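Local coordinates for protein glutamine synthetase (Streptomyces coelicolor, PDB 4BAX) that belongs to the glutamine synthetase family, joining a beta-grasp domain to a catalytic domain in an assembly of ten chains, at residues 156-161 with 181-186; 264-269 with 323-328. All blocks are in the same frame, centred on the assembly; numbering follows the deposited sequence.

Interaction 1 of 2, residues 156-161 with 181-186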
loop_
_atom_site.group_PDB
_atom_site.type_symbol
_atom_site.label_atom_id
_atom_site.label_comp_id
_atom_site.label_asym_id
_atom_site.label_seq_id
_atom_site.Cartn_x
_atom_site.Cartn_y
_atom_site.Cartn_z
ATOM N N GLU A 156 2.976 12.729 28.609
ATOM C CA GLU A 156 3.141 14.128 28.929
ATOM C C GLU A 156 1.843 14.892 28.900
ATOM O O GLU A 156 1.597 15.711 29.796
ATOM C CB GLU A 156 4.155 14.792 28.009
ATOM C CG GLU A 156 5.571 14.288 28.186
ATOM C CD GLU A 156 6.304 14.902 29.401
ATOM O OE1 GLU A 156 5.926 16.001 29.892
ATOM O OE2 GLU A 156 7.292 14.287 29.850
ATOM N N ALA A 157 0.987 14.597 27.923
ATOM C CA ALA A 157 -0.303 15.281 27.840
ATOM C C ALA A 157 -1.164 14.973 29.072
ATOM O O ALA A 157 -1.803 15.871 29.656
ATOM C CB ALA A 157 -1.018 14.890 26.572
ATOM N N HIS A 158 -1.135 13.715 29.494
ATOM C CA HIS A 158 -1.867 13.275 30.668
ATOM C C HIS A 158 -1.349 13.893 31.981
ATOM O O HIS A 158 -2.141 14.338 32.834
ATOM C CB HIS A 158 -1.836 11.770 30.738
ATOM C CG HIS A 158 -2.371 11.211 32.016
ATOM N ND1 HIS A 158 -1.559 10.655 32.981
ATOM C CD2 HIS A 158 -3.637 11.127 32.485
ATOM C CE1 HIS A 158 -2.305 10.238 33.985
ATOM N NE2 HIS A 158 -3.569 10.511 33.710
ATOM N N LEU A 159 -0.027 13.959 32.135
ATOM C CA LEU A 159 0.527 14.545 33.353
ATOM C C LEU A 159 0.156 16.031 33.466
ATOM O O LEU A 159 -0.277 16.492 34.537
ATOM C CB LEU A 159 2.038 14.331 33.430
ATOM C CG LEU A 159 2.788 15.121 34.496
ATOM C CD1 LEU A 159 2.478 14.576 35.884
ATOM C CD2 LEU A 159 4.271 15.071 34.221
ATOM N N GLU A 160 0.311 16.766 32.363
ATOM C CA GLU A 160 -0.061 18.177 32.336
ATOM C C GLU A 160 -1.568 18.329 32.583
ATOM O O GLU A 160 -2.004 19.197 33.329
ATOM C CB GLU A 160 0.354 18.824 31.010
ATOM C CG GLU A 160 0.059 20.335 30.899
ATOM C CD GLU A 160 0.856 21.187 31.925
ATOM O OE1 GLU A 160 1.643 20.628 32.722
ATOM O OE2 GLU A 160 0.695 22.428 31.944
ATOM N N ASN A 161 -2.351 17.408 32.027
ATOM C CA ASN A 161 -3.788 17.422 32.238
ATOM C C ASN A 161 -4.169 17.171 33.703
ATOM O O ASN A 161 -5.059 17.849 34.227
ATOM C CB ASN A 161 -4.455 16.396 31.324
ATOM C CG ASN A 161 -4.670 16.934 29.917
ATOM O OD1 ASN A 161 -4.638 18.145 29.706
ATOM N ND2 ASN A 161 -4.892 16.043 28.952
ATOM N N TRP A 181 4.047 2.371 31.736
ATOM C CA TRP A 181 4.299 3.620 32.431
ATOM C C TRP A 181 3.674 3.615 33.816
ATOM O O TRP A 181 2.819 2.766 34.135
ATOM C CB TRP A 181 3.741 4.791 31.620
ATOM C CG TRP A 181 4.428 5.028 30.311
ATOM C CD1 TRP A 181 4.150 4.416 29.126
ATOM C CD2 TRP A 181 5.506 5.931 30.053
ATOM N NE1 TRP A 181 4.983 4.888 28.140
ATOM C CE2 TRP A 181 5.823 5.822 28.684
ATOM C CE3 TRP A 181 6.228 6.830 30.840
ATOM C CZ2 TRP A 181 6.831 6.574 28.090
ATOM C CZ3 TRP A 181 7.232 7.580 30.240
ATOM C CH2 TRP A 181 7.517 7.450 28.881
ATOM N N GLU A 182 4.112 4.582 34.624
ATOM C CA GLU A 182 3.595 4.768 35.969
ATOM C C GLU A 182 3.422 6.237 36.313
ATOM O O GLU A 182 4.200 7.079 35.866
ATOM C CB GLU A 182 4.529 4.118 36.981
ATOM C CG GLU A 182 4.003 4.074 38.395
ATOM C CD GLU A 182 5.082 3.640 39.385
ATOM O OE1 GLU A 182 5.448 2.430 39.370
ATOM O OE2 GLU A 182 5.575 4.496 40.162
ATOM N N PHE A 183 2.375 6.536 37.078
ATOM C CA PHE A 183 2.231 7.830 37.746
ATOM C C PHE A 183 1.867 7.604 39.213
ATOM O O PHE A 183 1.198 6.629 39.547
ATOM C CB PHE A 183 1.243 8.763 37.013
ATOM C CG PHE A 183 -0.199 8.301 37.063
ATOM C CD1 PHE A 183 -1.015 8.602 38.146
ATOM C CD2 PHE A 183 -0.734 7.544 36.033
ATOM C CE1 PHE A 183 -2.347 8.163 38.192
ATOM C CE2 PHE A 183 -2.057 7.110 36.083
ATOM C CZ PHE A 183 -2.860 7.428 37.166
ATOM N N GLN A 184 2.324 8.490 40.090
ATOM C CA GLN A 184 2.130 8.301 41.525
ATOM C C GLN A 184 1.166 9.348 42.069
ATOM O O GLN A 184 1.392 10.552 41.886
ATOM C CB GLN A 184 3.476 8.372 42.255
ATOM C CG GLN A 184 4.484 7.316 41.789
ATOM C CD GLN A 184 5.646 7.940 41.033
ATOM O OE1 GLN A 184 6.051 9.061 41.338
ATOM N NE2 GLN A 184 6.188 7.223 40.041
ATOM N N VAL A 185 0.116 8.891 42.752
ATOM C CA VAL A 185 -0.851 9.787 43.353
ATOM C C VAL A 185 -0.720 9.750 44.869
ATOM O O VAL A 185 -0.764 8.678 45.486
ATOM C CB VAL A 185 -2.286 9.418 42.977
ATOM C CG1 VAL A 185 -3.241 10.515 43.452
ATOM C CG2 VAL A 185 -2.405 9.235 41.495
ATOM N N GLY A 186 -0.605 10.929 45.468
ATOM C CA GLY A 186 -0.494 11.034 46.907
ATOM C C GLY A 186 0.661 11.940 47.307
ATOM O O GLY A 186 1.333 12.520 46.457
#
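F183, the strand residue that meets H158 across this contact, lies in sequence between the two partners of a short polar bond, Q184 NE2 to E182 OE2 at 2.8 Å, while their side chains lie on the other side of the strand. The bond is fairly straight at the hydrogen (153°), though the amide approaches OE2 on the anti side and from out of the carboxylate plane. Glutamine suits this place because its side chain is long enough to bring an N-H to a carboxylate two residues back along the strand.

The contact with helix 152-164 rests on two aromatic side chains. H158 has CG anti to its backbone nitrogen (chi1 171°), which carries the imidazole out from the helix toward the strand. Its CE1 points down on one face of the phenyl ring near the CD2-CE2 border, 3.7 Å from F183 CD2. Seen from the imidazole, the phenyl carbon lies off its rim. The rings are oblique, with planes at 59° and centroids 5.1 Å apart. Histidine fits here because it combines an apolar C-H for the phenyl face with a polar NE2. Helix 190-210 completes the surroundings: A200 O accepts a hydrogen bond from H158 NE2, L203 and L204 pack against H158, and L197 packs on F183. Elsewhere on helix 152-164, E156 and E160 form salt bridges to R70 and K5 of a second subunit. This is alpha/beta packing: helix 152-164 meets an apolar residue of strand 180-188, which runs antiparallel between strands 110-121 and 169-174 in the catalytic-domain sheet.

Interaction 2 of 2, residues 264-269 with 323-328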
loop_
_atom_site.group_PDB
_atom_site.type_symbol
_atom_site.label_atom_id
_atom_site.label_comp_id
_atom_site.label_asym_id
_atom_site.label_seq_id
_atom_site.Cartn_x
_atom_site.Cartn_y
_atom_site.Cartn_z
ATOM N N VAL A 264 -6.197 -10.164 48.887
ATOM C CA VAL A 264 -5.788 -10.617 47.572
ATOM C C VAL A 264 -6.987 -10.890 46.679
ATOM O O VAL A 264 -6.995 -10.534 45.487
ATOM C CB VAL A 264 -4.854 -11.834 47.671
ATOM C CG1 VAL A 264 -4.858 -12.651 46.374
ATOM C CG2 VAL A 264 -3.421 -11.406 48.068
ATOM N N LYS A 265 -8.072 -11.382 47.277
ATOM C CA LYS A 265 -9.264 -11.641 46.407
ATOM C C LYS A 265 -10.027 -10.392 46.029
ATOM O O LYS A 265 -10.985 -10.468 45.238
ATOM C CB LYS A 265 -10.247 -12.638 47.054
ATOM C CG LYS A 265 -10.947 -12.133 48.309
ATOM C CD LYS A 265 -11.951 -13.152 48.836
ATOM C CE LYS A 265 -12.575 -12.838 50.213
ATOM N NZ LYS A 265 -13.753 -13.717 50.182
ATOM N N ASN A 266 -9.620 -9.244 46.554
ATOM C CA ASN A 266 -10.218 -7.952 46.197
ATOM C C ASN A 266 -9.229 -7.011 45.540
ATOM O O ASN A 266 -9.505 -5.812 45.368
ATOM C CB ASN A 266 -10.820 -7.271 47.433
ATOM C CG ASN A 266 -12.027 -7.961 47.956
ATOM O OD1 ASN A 266 -13.108 -7.829 47.393
ATOM N ND2 ASN A 266 -11.864 -8.716 49.035
ATOM N N TYR A 267 -8.080 -7.561 45.167
ATOM C CA TYR A 267 -6.967 -6.750 44.693
ATOM C C TYR A 267 -6.875 -6.694 43.175
ATOM O O TYR A 267 -5.864 -6.252 42.624
ATOM C CB TYR A 267 -5.657 -7.268 45.280
ATOM C CG TYR A 267 -5.221 -6.592 46.556
ATOM C CD1 TYR A 267 -6.073 -5.750 47.265
ATOM C CD2 TYR A 267 -3.946 -6.799 47.058
ATOM C CE1 TYR A 267 -5.651 -5.138 48.452
ATOM C CE2 TYR A 267 -3.511 -6.184 48.225
ATOM C CZ TYR A 267 -4.359 -5.363 48.921
ATOM O OH TYR A 267 -3.890 -4.787 50.085
ATOM N N GLY A 268 -7.929 -7.144 42.505
ATOM C CA GLY A 268 -7.992 -7.019 41.070
ATOM C C GLY A 268 -8.123 -8.348 40.376
ATOM O O GLY A 268 -7.633 -9.373 40.850
ATOM N N ALA A 269 -8.760 -8.320 39.214
ATOM C CA ALA A 269 -9.024 -9.531 38.462
ATOM C C ALA A 269 -7.756 -10.030 37.773
ATOM O O ALA A 269 -6.981 -9.239 37.212
ATOM C CB ALA A 269 -10.140 -9.277 37.441
ATOM N N PRO A 323 -9.479 1.587 43.779
ATOM C CA PRO A 323 -8.849 2.319 44.895
ATOM C C PRO A 323 -9.739 2.384 46.141
ATOM O O PRO A 323 -9.217 2.257 47.259
ATOM C CB PRO A 323 -8.588 3.725 44.315
ATOM C CG PRO A 323 -9.438 3.809 43.072
ATOM C CD PRO A 323 -9.549 2.392 42.548
ATOM N N TYR A 324 -11.055 2.472 45.945
ATOM C CA TYR A 324 -11.996 2.519 47.058
ATOM C C TYR A 324 -11.881 1.263 47.915
ATOM O O TYR A 324 -11.994 1.316 49.153
ATOM C CB TYR A 324 -13.446 2.648 46.545
ATOM C CG TYR A 324 -13.792 3.981 45.897
ATOM C CD1 TYR A 324 -13.445 5.183 46.494
ATOM C CD2 TYR A 324 -14.410 4.028 44.643
ATOM C CE1 TYR A 324 -13.732 6.397 45.885
ATOM C CE2 TYR A 324 -14.703 5.243 44.029
ATOM C CZ TYR A 324 -14.362 6.422 44.660
ATOM O OH TYR A 324 -14.644 7.632 44.070
ATOM N N VAL A 325 -11.676 0.138 47.238
ATOM C CA VAL A 325 -11.544 -1.154 47.893
ATOM C C VAL A 325 -10.201 -1.391 48.616
ATOM O O VAL A 325 -10.183 -1.732 49.802
ATOM C CB VAL A 325 -11.856 -2.299 46.888
ATOM C CG1 VAL A 325 -11.678 -3.666 47.530
ATOM C CG2 VAL A 325 -13.274 -2.124 46.331
ATOM N N VAL A 326 -9.085 -1.167 47.926
ATOM C CA VAL A 326 -7.775 -1.404 48.533
ATOM C C VAL A 326 -7.556 -0.480 49.729
ATOM O O VAL A 326 -7.055 -0.911 50.776
ATOM C CB VAL A 326 -6.610 -1.342 47.506
ATOM C CG1 VAL A 326 -6.549 0.022 46.773
ATOM C CG2 VAL A 326 -5.299 -1.695 48.169
ATOM N N THR A 327 -7.998 0.768 49.595
ATOM C CA THR A 327 -7.887 1.716 50.703
ATOM C C THR A 327 -8.767 1.276 51.890
ATOM O O THR A 327 -8.299 1.267 53.038
ATOM C CB THR A 327 -8.262 3.186 50.287
ATOM O OG1 THR A 327 -9.546 3.221 49.646
ATOM C CG2 THR A 327 -7.198 3.820 49.385
ATOM N N ARG A 328 -9.995 0.826 51.610
ATOM C CA ARG A 328 -10.914 0.405 52.682
ATOM C C ARG A 328 -10.329 -0.767 53.474
ATOM O O ARG A 328 -10.321 -0.752 54.718
ATOM C CB ARG A 328 -12.283 0.016 52.107
ATOM C CG ARG A 328 -13.409 -0.080 53.153
ATOM C CD ARG A 328 -14.114 -1.435 53.186
ATOM N NE ARG A 328 -14.451 -1.885 51.844
ATOM C CZ ARG A 328 -14.655 -3.154 51.508
ATOM N NH1 ARG A 328 -14.574 -4.105 52.426
ATOM N NH2 ARG A 328 -14.954 -3.468 50.248
#
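Y267 reaches V326 with the far end of its side chain. From CB, with chi1 at -93°, the ring extends toward the helix and crosses the valine at about a right angle. CE1 makes the main touch, 3.5 Å from V326 CG2 and 4.0 Å from V326 CB. Farther out, Y267 CZ and Y267 OH each lie 3.9 Å from V326 CG2. The hydroxyl also hydrogen-bonds to D314 OD2 and H263 ND1, so tyrosine suits the place by giving the valine an apolar ring and the polar groups beyond it an oxygen. V326 presents the methyl that stands anti to its own nitrogen, CG2.

Beside this pair, N266 CB lies 3.7 Å from V325 CG1, while the amide turns back to the preceding helix 259-264, where N266 ND2 bonds to D262 O. Asparagine suits a place with two demands, a CB to pack on the helix and an amide short enough to close back on D262. Both valines are compact and branched at CB, and each offers a methyl close to its helix backbone for the loop to lie on. The loop is bent by a type I turn from V264 to Y267. On the helix side, proline suits the first turn, where its lack of an N-H costs little. P323 O receives both T327 N and T327 OG1, from opposite faces of its carbonyl plane, the hydroxyl bond measuring 2.6 Å.

The loop between helices 259-264 and 271-274 thus lies against the start of helix 323-341. Other sides of that start meet helix 190-210, through P323 and Y324, and helix 94-103, through T327 and R328, while D314 ties the tyrosine to strand 312-314.

How the interactions relate
Interaction 1 is complete along the chain before interaction 2 begins. Their centres lie 21 Å apart and their nearest atoms about 9 Å, with no direct touch. Helix 190-210 connects them: its L197 packs against both F183 of interaction 1 and P323 of interaction 2. Strands give a second, longer route, since 180-188 pairs with 110-121, then 231-236, then 312-314, which carries the partner of Y267. One contact sets a helix on the sheet; the other brings a late helix against a loop. Interaction 1 also borders a second subunit, whereas the segments of interaction 2 touch no other chain and join parts within one subunit.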